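Local structure of putative exported protein (Bacteroides fragilis, 3FZX) at residues Thr20-Thr25 with Thr31-Tyr36; Asp84-Pro89 with Gly127-Tyr132; Pro89-Met94 with Ala141-Phe146; Tyr170-Trp175 with Ser198-Asn203. The protein is of unknown function but has a calcium-binding, YmcC-like beta barrel akin to the LolA and LolB lipoprotein carriers, and may bind lipid. All coordinates share one frame; numbering follows the deposited sequence. Where two conformers were deposited one is given.

Contact 1 of 4, residues Thr20-Thr25 with Thr31-Tyr36; sequences TRNCYT and TNILVY
Thr-20 and Val-35 form a non-hydrogen-bonded antiparallel pair; OG1 of Thr-20 sits beside its backbone N (chi1 -55°), which turns CG2 the other way, slantwise over Ile-33 CG2, at a 3.4 Å separation whose shortness is of doubtful weight. Arg-21 pairs with Leu-34 through two nearly straight bonds, Arg-21 N to Leu-34 O and Leu-34 N to Arg-21 O, both 2.8 Å. On the inner face its side chain runs alongside Leu-34 and brings NH1 to the edge of the Tyr-36 ring, 4.0 Å from CE2; the charge is met by Asp-84, which also takes the Tyr-36 hydroxyl. Asn-22 faces the other way, its OD1 beside Ile-33 CG1 (3.8 Å), while ND2 donates to Tyr-24 OH in the amide plane. Cys-23 N bonds Asn-32 O at 2.8 Å. Cys-23 O accepts twice, strongly from Thr-31 N (2.8 Å) and weakly from Asn-32 N (3.4 Å). Beyond it, the methyls of Thr-25 and Thr-31 meet. Two residues, Thr-31 and Asn-32, thus oppose the single Cys-23: a classic beta bulge near the turn of the hairpin that joins the first two strands of the antiparallel barrel.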
loop_
_atom_site.group_PDB
_atom_site.type_symbol
_atom_site.label_atom_id
_atom_site.label_comp_id
_atom_site.label_asym_id
_atom_site.label_seq_id
_atom_site.Cartn_x
_atom_site.Cartn_y
_atom_site.Cartn_z
ATOM N N THR A 20 -2.507 21.610 7.108
ATOM C CA THR A 20 -3.658 21.371 7.964
ATOM C C THR A 20 -4.905 21.452 7.125
ATOM O O THR A 20 -5.057 22.379 6.344
ATOM C CB THR A 20 -3.743 22.406 9.059
ATOM O OG1 THR A 20 -2.507 22.396 9.761
ATOM C CG2 THR A 20 -4.916 22.116 10.043
ATOM N N ARG A 21 -5.787 20.465 7.287
ATOM C CA ARG A 21 -7.074 20.469 6.634
ATOM C C ARG A 21 -8.174 20.290 7.712
ATOM O O ARG A 21 -8.056 19.450 8.610
ATOM C CB ARG A 21 -7.114 19.362 5.584
ATOM C CG ARG A 21 -8.202 19.592 4.557
ATOM C CD ARG A 21 -8.032 18.848 3.244
ATOM N NE ARG A 21 -8.473 17.462 3.385
ATOM C CZ ARG A 21 -7.687 16.395 3.420
ATOM N NH1 ARG A 21 -6.372 16.514 3.283
ATOM N NH2 ARG A 21 -8.231 15.189 3.574
ATOM N N ASN A 22 -9.220 21.104 7.629
ATOM C CA ASN A 22 -10.338 21.059 8.571
ATOM C C ASN A 22 -11.491 20.243 7.991
ATOM O O ASN A 22 -11.727 20.301 6.772
ATOM C CB ASN A 22 -10.824 22.483 8.918
ATOM C CG ASN A 22 -9.912 23.186 9.898
ATOM O OD1 ASN A 22 -8.903 22.642 10.337
ATOM N ND2 ASN A 22 -10.274 24.392 10.260
ATOM N N CYS A 23 -12.208 19.521 8.870
ATOM C CA CYS A 23 -13.371 18.696 8.492
ATOM C C CYS A 23 -14.628 19.238 9.102
ATOM O O CYS A 23 -14.625 19.552 10.292
ATOM C CB CYS A 23 -13.188 17.273 9.002
ATOM S SG CYS A 23 -11.648 16.568 8.359
ATOM N N TYR A 24 -15.693 19.290 8.294
ATOM C CA TYR A 24 -16.959 19.900 8.677
ATOM C C TYR A 24 -18.176 18.989 8.431
ATOM O O TYR A 24 -18.170 18.176 7.497
ATOM C CB TYR A 24 -17.183 21.215 7.885
ATOM C CG TYR A 24 -16.042 22.199 8.002
ATOM C CD1 TYR A 24 -15.994 23.114 9.054
ATOM C CD2 TYR A 24 -15.005 22.224 7.046
ATOM C CE1 TYR A 24 -14.924 24.014 9.181
ATOM C CE2 TYR A 24 -13.956 23.121 7.155
ATOM C CZ TYR A 24 -13.916 24.014 8.231
ATOM O OH TYR A 24 -12.867 24.886 8.388
ATOM N N THR A 25 -19.217 19.183 9.265
ATOM C CA THR A 25 -20.540 18.624 9.040
ATOM C C THR A 25 -21.152 19.423 7.893
ATOM O O THR A 25 -20.684 20.546 7.542
ATOM C CB THR A 25 -21.497 18.725 10.300
ATOM O OG1 THR A 25 -21.968 20.084 10.508
ATOM C CG2 THR A 25 -20.838 18.198 11.563
ATOM N N THR A 31 -15.643 19.461 12.921
ATOM C CA THR A 31 -15.574 18.184 13.654
ATOM C C THR A 31 -14.138 17.718 13.896
ATOM O O THR A 31 -13.810 17.216 14.966
ATOM C CB THR A 31 -16.363 17.036 12.912
ATOM O OG1 THR A 31 -15.762 16.730 11.638
ATOM C CG2 THR A 31 -17.811 17.441 12.675
ATOM N N ASN A 32 -13.258 17.883 12.912
ATOM C CA ASN A 32 -11.900 17.348 13.042
ATOM C C ASN A 32 -10.876 18.167 12.315
ATOM O O ASN A 32 -11.203 18.912 11.387
ATOM C CB ASN A 32 -11.824 15.897 12.515
ATOM C CG ASN A 32 -12.740 14.946 13.268
ATOM O OD1 ASN A 32 -13.922 14.845 12.962
ATOM N ND2 ASN A 32 -12.205 14.274 14.267
ATOM N N ILE A 33 -9.629 17.998 12.740
ATOM C CA ILE A 33 -8.493 18.676 12.125
ATOM C C ILE A 33 -7.463 17.625 11.763
ATOM O O ILE A 33 -7.095 16.824 12.630
ATOM C CB ILE A 33 -7.845 19.669 13.089
ATOM C CG1 ILE A 33 -8.892 20.672 13.607
ATOM C CG2 ILE A 33 -6.642 20.361 12.409
ATOM C CD1 ILE A 33 -8.402 21.494 14.777
ATOM N N LEU A 34 -7.030 17.611 10.492
ATOM C CA LEU A 34 -6.008 16.678 10.018
ATOM C C LEU A 34 -4.724 17.462 9.720
ATOM O O LEU A 34 -4.749 18.482 9.007
ATOM C CB LEU A 34 -6.481 15.950 8.755
ATOM C CG LEU A 34 -5.465 15.005 8.066
ATOM C CD1 LEU A 34 -4.949 13.866 9.021
ATOM C CD2 LEU A 34 -6.032 14.418 6.749
ATOM N N VAL A 35 -3.606 16.978 10.251
ATOM C CA VAL A 35 -2.307 17.647 10.108
ATOM C C VAL A 35 -1.303 16.652 9.550
ATOM O O VAL A 35 -1.127 15.561 10.121
ATOM C CB VAL A 35 -1.757 18.152 11.461
ATOM C CG1 VAL A 35 -0.457 18.937 11.238
ATOM C CG2 VAL A 35 -2.774 19.010 12.186
ATOM N N TYR A 36 -0.674 17.012 8.434
ATOM C CA TYR A 36 0.387 16.215 7.840
ATOM C C TYR A 36 1.688 16.970 8.027
ATOM O O TYR A 36 1.718 18.193 7.857
ATOM C CB TYR A 36 0.169 16.073 6.338
ATOM C CG TYR A 36 -0.947 15.175 5.910
ATOM C CD1 TYR A 36 -0.866 13.793 6.109
ATOM C CD2 TYR A 36 -2.052 15.679 5.224
ATOM C CE1 TYR A 36 -1.893 12.923 5.661
ATOM C CE2 TYR A 36 -3.075 14.835 4.779
ATOM C CZ TYR A 36 -2.995 13.457 4.999
ATOM O OH TYR A 36 -4.012 12.626 4.550
#

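Contact 2 of 4, residues Asp84-Pro89 with Gly127-Tyr132; sequences DVATFP and GTLRLY
Val-85 sits at chi1 -40°, which puts CG2 between its backbone N and carbonyl carbon and sends that methyl to Leu-129. On the strand, Leu-129 extends its CG away from its own backbone N (chi1 -180°), and chi2 of 67° carries CD2 out to meet it. The two side chains come in from opposing walls and overlap along their flanks, Val-85 CG2 coming within 3.2 Å of Leu-129 CD2 and 3.9 Å of Leu-129 CB. The first distance is shorter than normal for carbon pairs, and its exact value is doubtful. CD2 also touches the next residue, 4.0 Å from Ala-86 N and 4.2 Å from Ala-86 CB, thereby resting on one turn of the 3-10 segment. That turn is held by Asp-84 O, which accepts from both Thr-87 N and Thr-87 OG1 at 3.0 Å. Just beyond it, Val-85 O lies over one face of the Phe-88 ring, offset toward the rim, and Phe-88 is the N-cap of the following helix. Arg-130 and Tyr-132 reach Glu-49 of the second subunit. No hydrogen bond links the segments. Leu-129, chiefly through CD2, fits against a valine methyl and the alanine beside it in an essentially apolar, buried contact, joining a loop inside the barrel to the inner face of its wall.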
loop_
_atom_site.group_PDB
_atom_site.type_symbol
_atom_site.label_atom_id
_atom_site.label_comp_id
_atom_site.label_asym_id
_atom_site.label_seq_id
_atom_site.Cartn_x
_atom_site.Cartn_y
_atom_site.Cartn_z
ATOM N N ASP A 84 -6.606 10.431 3.270
ATOM C CA ASP A 84 -7.651 11.416 3.037
ATOM C C ASP A 84 -9.105 10.894 3.045
ATOM O O ASP A 84 -10.005 11.598 3.524
ATOM C CB ASP A 84 -7.316 12.211 1.773
ATOM C CG ASP A 84 -5.913 12.927 1.888
ATOM O OD1 ASP A 84 -5.697 13.659 2.896
ATOM O OD2 ASP A 84 -5.028 12.721 1.003
ATOM N N VAL A 85 -9.346 9.660 2.594
ATOM C CA VAL A 85 -10.695 9.087 2.674
ATOM C C VAL A 85 -11.047 8.757 4.144
ATOM O O VAL A 85 -12.205 8.566 4.453
ATOM C CB VAL A 85 -10.914 7.832 1.745
ATOM C CG1 VAL A 85 -10.229 8.013 0.391
ATOM C CG2 VAL A 85 -10.442 6.559 2.408
ATOM N N ALA A 86 -10.050 8.690 5.041
ATOM C CA ALA A 86 -10.321 8.607 6.492
ATOM C C ALA A 86 -10.982 9.881 7.058
ATOM O O ALA A 86 -11.459 9.862 8.199
ATOM C CB ALA A 86 -9.051 8.268 7.300
ATOM N N THR A 87 -11.046 10.964 6.282
ATOM C CA THR A 87 -11.792 12.136 6.727
ATOM C C THR A 87 -13.296 11.943 6.580
ATOM O O THR A 87 -14.049 12.838 6.908
ATOM C CB THR A 87 -11.372 13.460 6.046
ATOM O OG1 THR A 87 -11.924 13.535 4.732
ATOM C CG2 THR A 87 -9.871 13.602 5.990
ATOM N N PHE A 88 -13.756 10.784 6.112
ATOM C CA PHE A 88 -15.202 10.509 6.093
ATOM C C PHE A 88 -15.670 10.397 7.554
ATOM O O PHE A 88 -14.929 9.903 8.390
ATOM C CB PHE A 88 -15.491 9.227 5.319
ATOM C CG PHE A 88 -15.200 9.312 3.817
ATOM C CD1 PHE A 88 -14.607 10.440 3.224
ATOM C CD2 PHE A 88 -15.486 8.215 2.995
ATOM C CE1 PHE A 88 -14.345 10.482 1.851
ATOM C CE2 PHE A 88 -15.220 8.250 1.615
ATOM C CZ PHE A 88 -14.641 9.382 1.050
ATOM N N PRO A 89 -16.877 10.889 7.883
ATOM C CA PRO A 89 -17.318 10.879 9.285
ATOM C C PRO A 89 -17.313 9.515 10.005
ATOM O O PRO A 89 -16.956 9.441 11.191
ATOM C CB PRO A 89 -18.753 11.416 9.189
ATOM C CG PRO A 89 -18.736 12.297 8.019
ATOM C CD PRO A 89 -17.815 11.646 7.030
ATOM N N GLY A 127 -9.702 1.977 -5.019
ATOM C CA GLY A 127 -8.933 1.617 -3.840
ATOM C C GLY A 127 -9.822 1.348 -2.665
ATOM O O GLY A 127 -10.938 1.863 -2.616
ATOM N N THR A 128 -9.316 0.532 -1.732
ATOM C CA THR A 128 -10.054 0.164 -0.527
ATOM C C THR A 128 -9.203 0.421 0.719
ATOM O O THR A 128 -8.050 -0.005 0.806
ATOM C CB THR A 128 -10.498 -1.292 -0.585
ATOM O OG1 THR A 128 -11.305 -1.454 -1.748
ATOM C CG2 THR A 128 -11.296 -1.693 0.657
ATOM N N LEU A 129 -9.775 1.172 1.647
ATOM C CA LEU A 129 -9.167 1.447 2.933
ATOM C C LEU A 129 -9.951 0.683 3.987
ATOM O O LEU A 129 -11.177 0.765 4.023
ATOM C CB LEU A 129 -9.219 2.954 3.233
ATOM C CG LEU A 129 -8.619 3.425 4.549
ATOM C CD1 LEU A 129 -7.101 3.236 4.611
ATOM C CD2 LEU A 129 -9.035 4.871 4.761
ATOM N N ARG A 130 -9.239 -0.050 4.843
ATOM C CA ARG A 130 -9.847 -0.749 5.973
ATOM C C ARG A 130 -9.253 -0.214 7.273
ATOM O O ARG A 130 -8.038 -0.033 7.370
ATOM C CB ARG A 130 -9.632 -2.261 5.839
ATOM C CG ARG A 130 -10.519 -2.870 4.701
ATOM C CD ARG A 130 -10.125 -4.254 4.375
ATOM N NE ARG A 130 -11.084 -4.921 3.498
ATOM C CZ ARG A 130 -10.963 -6.155 3.023
ATOM N NH1 ARG A 130 -9.888 -6.892 3.293
ATOM N NH2 ARG A 130 -11.925 -6.661 2.261
ATOM N N LEU A 131 -10.118 0.057 8.258
ATOM C CA LEU A 131 -9.690 0.510 9.576
ATOM C C LEU A 131 -10.148 -0.512 10.610
ATOM O O LEU A 131 -11.186 -1.154 10.460
ATOM C CB LEU A 131 -10.250 1.900 9.903
ATOM C CG LEU A 131 -9.967 2.982 8.854
ATOM C CD1 LEU A 131 -11.037 3.026 7.785
ATOM C CD2 LEU A 131 -9.822 4.345 9.505
ATOM N N TYR A 132 -9.352 -0.704 11.643
ATOM C CA TYR A 132 -9.701 -1.672 12.689
ATOM C C TYR A 132 -8.990 -1.333 13.962
ATOM O O TYR A 132 -7.864 -0.880 13.930
ATOM C CB TYR A 132 -9.322 -3.104 12.303
ATOM C CG TYR A 132 -8.248 -3.199 11.260
ATOM C CD1 TYR A 132 -6.885 -3.208 11.586
ATOM C CD2 TYR A 132 -8.618 -3.291 9.918
ATOM C CE1 TYR A 132 -5.932 -3.283 10.570
ATOM C CE2 TYR A 132 -7.698 -3.364 8.914
ATOM C CZ TYR A 132 -6.373 -3.359 9.219
ATOM O OH TYR A 132 -5.570 -3.440 8.123
#

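Contact 3 of 4, residues Pro89-Met94 with Ala141-Phe146; sequences PTALNM and AEISVF
Ala-91 lies on the one short helix of an otherwise all-beta chain, residues 89-94, with Met-94 at or near its end; both pack against the inner face of the barrel wall at strand 136-158. The contact is small, 155 Å² summed over both sides, and consists of two separate apolar touches. In the first, the methyl of Ala-91 meets the far end of Ile-143: CB lies 4.0 Å from CD1. Ile-143 extends its longer branch with CG1 anti to the carbonyl carbon (chi1 -55°) and CD1 then almost straight on, which lets the terminal methyl rather than CG2 do the touching. The second is made by the selenomethionine at Met-94. Its CG is tucked in between N and C (chi1 51°), and the chain bends again at chi2 and chi3, both 77°, curling the tip round to the strand. CE ends 4.0 Å from Ala-141 N and 4.2 Å from Ala-141 CB. Ala-141 and Ile-143 point to the helix side, whereas Glu-142 between them lies on the opposite face, salt-bridged to Arg-130 and packed on Tyr-44 of the second subunit. Within the fold, Met-94 O accepts from Asn-139 ND2, and Met-94 packs on Leu-131. Thr-90 touches Ile-174 and Thr-176, leaning toward the next strand, 161-175. On this side the helix therefore bears on three consecutive strands, 127-133, 136-158 and 161-175, while Leu-92 meets the first hairpin.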
loop_
_atom_site.group_PDB
_atom_site.type_symbol
_atom_site.label_atom_id
_atom_site.label_comp_id
_atom_site.label_asym_id
_atom_site.label_seq_id
_atom_site.Cartn_x
_atom_site.Cartn_y
_atom_site.Cartn_z
ATOM N N PRO A 89 -16.877 10.889 7.883
ATOM C CA PRO A 89 -17.318 10.879 9.285
ATOM C C PRO A 89 -17.313 9.515 10.005
ATOM O O PRO A 89 -16.956 9.441 11.191
ATOM C CB PRO A 89 -18.753 11.416 9.189
ATOM C CG PRO A 89 -18.736 12.297 8.019
ATOM C CD PRO A 89 -17.815 11.646 7.030
ATOM N N THR A 90 -17.711 8.462 9.295
ATOM C CA THR A 90 -17.706 7.094 9.851
ATOM C C THR A 90 -16.311 6.749 10.316
ATOM O O THR A 90 -16.135 6.200 11.385
ATOM C CB THR A 90 -18.220 6.037 8.815
ATOM O OG1 THR A 90 -19.554 6.377 8.438
ATOM C CG2 THR A 90 -18.212 4.616 9.379
ATOM N N ALA A 91 -15.319 7.145 9.535
ATOM C CA ALA A 91 -13.931 6.891 9.868
ATOM C C ALA A 91 -13.495 7.723 11.072
ATOM O O ALA A 91 -12.990 7.191 12.078
ATOM C CB ALA A 91 -13.068 7.186 8.670
ATOM N N LEU A 92 -13.720 9.034 10.977
ATOM C CA LEU A 92 -13.302 9.957 12.023
ATOM C C LEU A 92 -13.879 9.547 13.366
ATOM O O LEU A 92 -13.169 9.512 14.369
ATOM C CB LEU A 92 -13.723 11.396 11.681
ATOM C CG LEU A 92 -12.993 11.987 10.479
ATOM C CD1 LEU A 92 -13.652 13.310 10.030
ATOM C CD2 LEU A 92 -11.491 12.123 10.855
ATOM N N ASN A 93 -15.159 9.200 13.350
ATOM C CA ASN A 93 -15.894 8.849 14.560
ATOM C C ASN A 93 -15.552 7.506 15.187
ATOM O O ASN A 93 -15.943 7.270 16.307
ATOM C CB ASN A 93 -17.406 8.943 14.304
ATOM C CG ASN A 93 -17.877 10.394 14.102
ATOM O OD1 ASN A 93 -17.110 11.322 14.286
ATOM N ND2 ASN A 93 -19.130 10.579 13.720
HETATM N N MSE A 94 -14.829 6.628 14.508
HETATM C CA MSE A 94 -14.469 5.360 15.140
HETATM C C MSE A 94 -13.007 5.312 15.563
HETATM O O MSE A 94 -12.579 4.324 16.166
HETATM C CB MSE A 94 -14.899 4.150 14.295
HETATM C CG MSE A 94 -14.511 4.124 12.830
HETATM SE SE MSE A 94 -12.659 3.643 12.556
HETATM C CE MSE A 94 -12.749 1.648 12.829
ATOM N N ALA A 141 -14.004 -0.869 10.008
ATOM C CA ALA A 141 -14.700 -0.249 8.897
ATOM C C ALA A 141 -13.955 -0.518 7.599
ATOM O O ALA A 141 -12.752 -0.739 7.617
ATOM C CB ALA A 141 -14.792 1.268 9.146
ATOM N N GLU A 142 -14.683 -0.484 6.488
ATOM C CA GLU A 142 -14.109 -0.538 5.146
ATOM C C GLU A 142 -14.660 0.604 4.289
ATOM O O GLU A 142 -15.894 0.795 4.221
ATOM C CB GLU A 142 -14.434 -1.849 4.477
ATOM C CG GLU A 142 -13.891 -1.973 3.044
ATOM C CD GLU A 142 -14.246 -3.304 2.403
ATOM O OE1 GLU A 142 -13.539 -4.301 2.611
ATOM O OE2 GLU A 142 -15.235 -3.358 1.660
ATOM N N ILE A 143 -13.763 1.361 3.648
ATOM C CA ILE A 143 -14.173 2.429 2.708
ATOM C C ILE A 143 -13.655 2.100 1.306
ATOM O O ILE A 143 -12.440 2.104 1.061
ATOM C CB ILE A 143 -13.678 3.835 3.101
ATOM C CG1 ILE A 143 -14.115 4.215 4.528
ATOM C CG2 ILE A 143 -14.273 4.897 2.121
ATOM C CD1 ILE A 143 -13.385 5.439 5.099
ATOM N N SER A 144 -14.572 1.803 0.402
ATOM C CA SER A 144 -14.219 1.473 -0.971
ATOM C C SER A 144 -14.495 2.674 -1.859
ATOM O O SER A 144 -15.609 3.199 -1.851
ATOM C CB SER A 144 -15.038 0.286 -1.447
ATOM O OG SER A 144 -14.428 -0.281 -2.594
ATOM N N VAL A 145 -13.473 3.127 -2.591
ATOM C CA VAL A 145 -13.591 4.293 -3.510
ATOM C C VAL A 145 -13.433 3.748 -4.925
ATOM O O VAL A 145 -12.495 2.991 -5.216
ATOM C CB VAL A 145 -12.538 5.378 -3.225
ATOM C CG1 VAL A 145 -12.651 6.548 -4.207
ATOM C CG2 VAL A 145 -12.683 5.886 -1.782
ATOM N N PHE A 146 -14.361 4.099 -5.803
ATOM C CA PHE A 146 -14.365 3.532 -7.142
ATOM C C PHE A 146 -15.027 4.434 -8.161
ATOM O O PHE A 146 -15.666 5.416 -7.815
ATOM C CB PHE A 146 -14.998 2.128 -7.141
ATOM C CG PHE A 146 -16.402 2.087 -6.593
ATOM C CD1 PHE A 146 -16.622 2.003 -5.222
ATOM C CD2 PHE A 146 -17.493 2.159 -7.444
ATOM C CE1 PHE A 146 -17.902 1.998 -4.718
ATOM C CE2 PHE A 146 -18.783 2.155 -6.952
ATOM C CZ PHE A 146 -18.992 2.072 -5.585
#

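Contact 4 of 4, residues Tyr170-Trp175 with Ser198-Asn203; sequences YEMNIW and SEQYNN
Tyr-170 and Met-172 approach Gln-200 from a strand that is not its direct neighbour: strand 180-190 stands between them in the sheet. The short segments run at 63° to each other with axes 8.9 Å apart at closest, and the nearest CA atoms, those of Met-172 and Gln-200, are 9.3 Å apart. No backbone bond can cross such a gap, and the side chains span it. Selenomethionine Met-172 bends at chi2 and chi3 and meets Gln-200 at about a right angle, its CE 3.6 Å from Gln-200 CG and 4.0 Å from Gln-200 CB. Gln-200 presents these methylenes because CG is anti to its carbonyl carbon (chi1 -62°) and the chain then folds at chi2. Tyr-170 comes slantwise, its ring plane 26° from the amide plane, and brings OH near the amide end as well as CG of Gln-200. The Phe-88 ring, from the loop within the barrel, packs against Tyr-170, Met-172 and Gln-200 alike. On the other face of strand 194-202, Tyr-201 OH donates to Glu-199 OE1 (2.7 Å) from above the carboxylate plane, and Arg-197 forms a salt bridge with the other oxygen. The Tyr-170 side chain lies about 12 Å from a bound calcium ion. Chemically, the meeting is chiefly van der Waals contact: a methyl lies on the aliphatic part of a glutamine and a phenol nears its amide, so buried side chains meet across the curve of the sheet from two strands that are not neighbours.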
loop_
_atom_site.group_PDB
_atom_site.type_symbol
_atom_site.label_atom_id
_atom_site.label_comp_id
_atom_site.label_asym_id
_atom_site.label_seq_id
_atom_site.Cartn_x
_atom_site.Cartn_y
_atom_site.Cartn_z
ATOM N N TYR A 170 -16.195 10.675 -7.539
ATOM C CA TYR A 170 -16.030 9.251 -7.192
ATOM C C TYR A 170 -17.268 8.694 -6.481
ATOM O O TYR A 170 -18.069 9.441 -5.933
ATOM C CB TYR A 170 -14.783 9.033 -6.303
ATOM C CG TYR A 170 -14.762 9.783 -4.968
ATOM C CD1 TYR A 170 -15.328 9.228 -3.816
ATOM C CD2 TYR A 170 -14.155 11.029 -4.853
ATOM C CE1 TYR A 170 -15.309 9.908 -2.589
ATOM C CE2 TYR A 170 -14.133 11.716 -3.637
ATOM C CZ TYR A 170 -14.717 11.156 -2.501
ATOM O OH TYR A 170 -14.706 11.844 -1.288
ATOM N N GLU A 171 -17.438 7.384 -6.544
ATOM C CA GLU A 171 -18.426 6.716 -5.743
ATOM C C GLU A 171 -17.746 6.056 -4.574
ATOM O O GLU A 171 -16.525 5.823 -4.595
ATOM C CB GLU A 171 -19.173 5.707 -6.582
ATOM C CG GLU A 171 -19.848 6.393 -7.782
ATOM C CD GLU A 171 -20.980 5.595 -8.321
ATOM O OE1 GLU A 171 -21.989 5.508 -7.605
ATOM O OE2 GLU A 171 -20.864 5.045 -9.438
HETATM N N MSE A 172 -18.511 5.817 -3.516
HETATM C CA MSE A 172 -17.977 5.049 -2.395
HETATM C C MSE A 172 -19.006 4.210 -1.626
HETATM O O MSE A 172 -20.200 4.498 -1.641
HETATM C CB MSE A 172 -17.141 5.921 -1.439
HETATM C CG MSE A 172 -17.863 6.453 -0.247
HETATM SE SE MSE A 172 -18.736 8.069 -0.703
HETATM C CE MSE A 172 -17.583 9.370 0.196
ATOM N N ASN A 173 -18.489 3.129 -1.043
ATOM C CA ASN A 173 -19.246 2.242 -0.174
ATOM C C ASN A 173 -18.516 2.229 1.158
ATOM O O ASN A 173 -17.290 2.070 1.202
ATOM C CB ASN A 173 -19.327 0.830 -0.758
ATOM C CG ASN A 173 -20.189 0.765 -2.011
ATOM O OD1 ASN A 173 -20.865 1.732 -2.370
ATOM N ND2 ASN A 173 -20.172 -0.379 -2.678
ATOM N N ILE A 174 -19.262 2.449 2.238
ATOM C CA ILE A 174 -18.706 2.456 3.588
ATOM C C ILE A 174 -19.448 1.404 4.404
ATOM O O ILE A 174 -20.661 1.484 4.556
ATOM C CB ILE A 174 -18.910 3.796 4.257
ATOM C CG1 ILE A 174 -18.286 4.908 3.412
ATOM C CG2 ILE A 174 -18.381 3.739 5.703
ATOM C CD1 ILE A 174 -18.920 6.267 3.638
ATOM N N TRP A 175 -18.727 0.412 4.898
ATOM C CA TRP A 175 -19.308 -0.645 5.681
ATOM C C TRP A 175 -18.680 -0.677 7.057
ATOM O O TRP A 175 -17.479 -0.521 7.186
ATOM C CB TRP A 175 -19.047 -1.959 5.004
ATOM C CG TRP A 175 -19.591 -3.117 5.789
ATOM C CD1 TRP A 175 -20.832 -3.629 5.696
ATOM C CD2 TRP A 175 -18.912 -3.884 6.801
ATOM N NE1 TRP A 175 -20.985 -4.662 6.568
ATOM C CE2 TRP A 175 -19.826 -4.843 7.270
ATOM C CE3 TRP A 175 -17.628 -3.839 7.363
ATOM C CZ2 TRP A 175 -19.498 -5.788 8.270
ATOM C CZ3 TRP A 175 -17.298 -4.765 8.364
ATOM C CH2 TRP A 175 -18.235 -5.721 8.813
ATOM N N SER A 198 -12.647 18.561 -0.345
ATOM C CA SER A 198 -13.439 17.382 -0.654
ATOM C C SER A 198 -14.835 17.549 -0.096
ATOM O O SER A 198 -15.048 18.318 0.855
ATOM C CB SER A 198 -12.826 16.111 -0.078
ATOM O OG SER A 198 -13.046 16.056 1.316
ATOM N N GLU A 199 -15.783 16.823 -0.685
ATOM C CA GLU A 199 -17.181 16.858 -0.271
ATOM C C GLU A 199 -17.753 15.465 -0.381
ATOM O O GLU A 199 -17.473 14.776 -1.361
ATOM C CB GLU A 199 -17.986 17.776 -1.182
ATOM C CG GLU A 199 -17.617 19.238 -1.098
ATOM C CD GLU A 199 -18.299 20.073 -2.171
ATOM O OE1 GLU A 199 -19.107 19.537 -2.958
ATOM O OE2 GLU A 199 -18.009 21.267 -2.230
ATOM N N GLN A 200 -18.560 15.056 0.610
ATOM C CA GLN A 200 -19.210 13.752 0.603
ATOM C C GLN A 200 -20.725 13.897 0.638
ATOM O O GLN A 200 -21.255 14.716 1.404
ATOM C CB GLN A 200 -18.735 12.896 1.777
ATOM C CG GLN A 200 -17.220 12.591 1.729
ATOM C CD GLN A 200 -16.373 13.786 2.132
ATOM O OE1 GLN A 200 -16.654 14.422 3.145
ATOM N NE2 GLN A 200 -15.342 14.108 1.335
ATOM N N TYR A 201 -21.393 13.096 -0.204
ATOM C CA TYR A 201 -22.863 13.041 -0.344
ATOM C C TYR A 201 -23.378 11.623 -0.183
ATOM O O TYR A 201 -22.648 10.676 -0.439
ATOM C CB TYR A 201 -23.279 13.510 -1.732
ATOM C CG TYR A 201 -22.896 14.936 -2.013
ATOM C CD1 TYR A 201 -21.636 15.235 -2.497
ATOM C CD2 TYR A 201 -23.783 15.995 -1.779
ATOM C CE1 TYR A 201 -21.255 16.532 -2.750
ATOM C CE2 TYR A 201 -23.402 17.315 -2.042
ATOM C CZ TYR A 201 -22.125 17.560 -2.517
ATOM O OH TYR A 201 -21.663 18.816 -2.784
ATOM N N ASN A 202 -24.642 11.470 0.229
ATOM C CA ASN A 202 -25.288 10.143 0.225
ATOM C C ASN A 202 -25.923 9.977 -1.135
ATOM O O ASN A 202 -25.918 10.923 -1.938
ATOM C CB ASN A 202 -26.324 9.962 1.361
ATOM C CG ASN A 202 -27.516 10.922 1.286
ATOM O OD1 ASN A 202 -27.763 11.642 0.296
ATOM N ND2 ASN A 202 -28.265 10.941 2.371
ATOM N N ASN A 203 -26.535 8.828 -1.400
ATOM C CA ASN A 203 -27.093 8.647 -2.743
ATOM C C ASN A 203 -28.359 9.429 -3.068
ATOM O O ASN A 203 -28.828 9.364 -4.186
ATOM C CB ASN A 203 -27.093 7.181 -3.189
ATOM C CG ASN A 203 -25.734 6.765 -3.805
ATOM O OD1 ASN A 203 -24.994 7.607 -4.345
ATOM N ND2 ASN A 203 -25.410 5.472 -3.731
#

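From the N terminus, contact 1 comes first and closes the tight hairpin between strands 18-25 and 30-44. The chain then passes through three more strands to the inner loop 84-89 and helix 89-94, which share Pro-89. Contacts 2 and 3 close long loops from these elements back to strands 127-133 and 136-158; their segments alternate along the chain, so the two loops cross, and their centres are 4 Å apart. Contact 4 follows in series, spanning strand 180-190. Residues 84-89 also join the contacts spatially, touching both contact 1 and contact 4. Loop and helix thus tie the first hairpin to the far barrel wall.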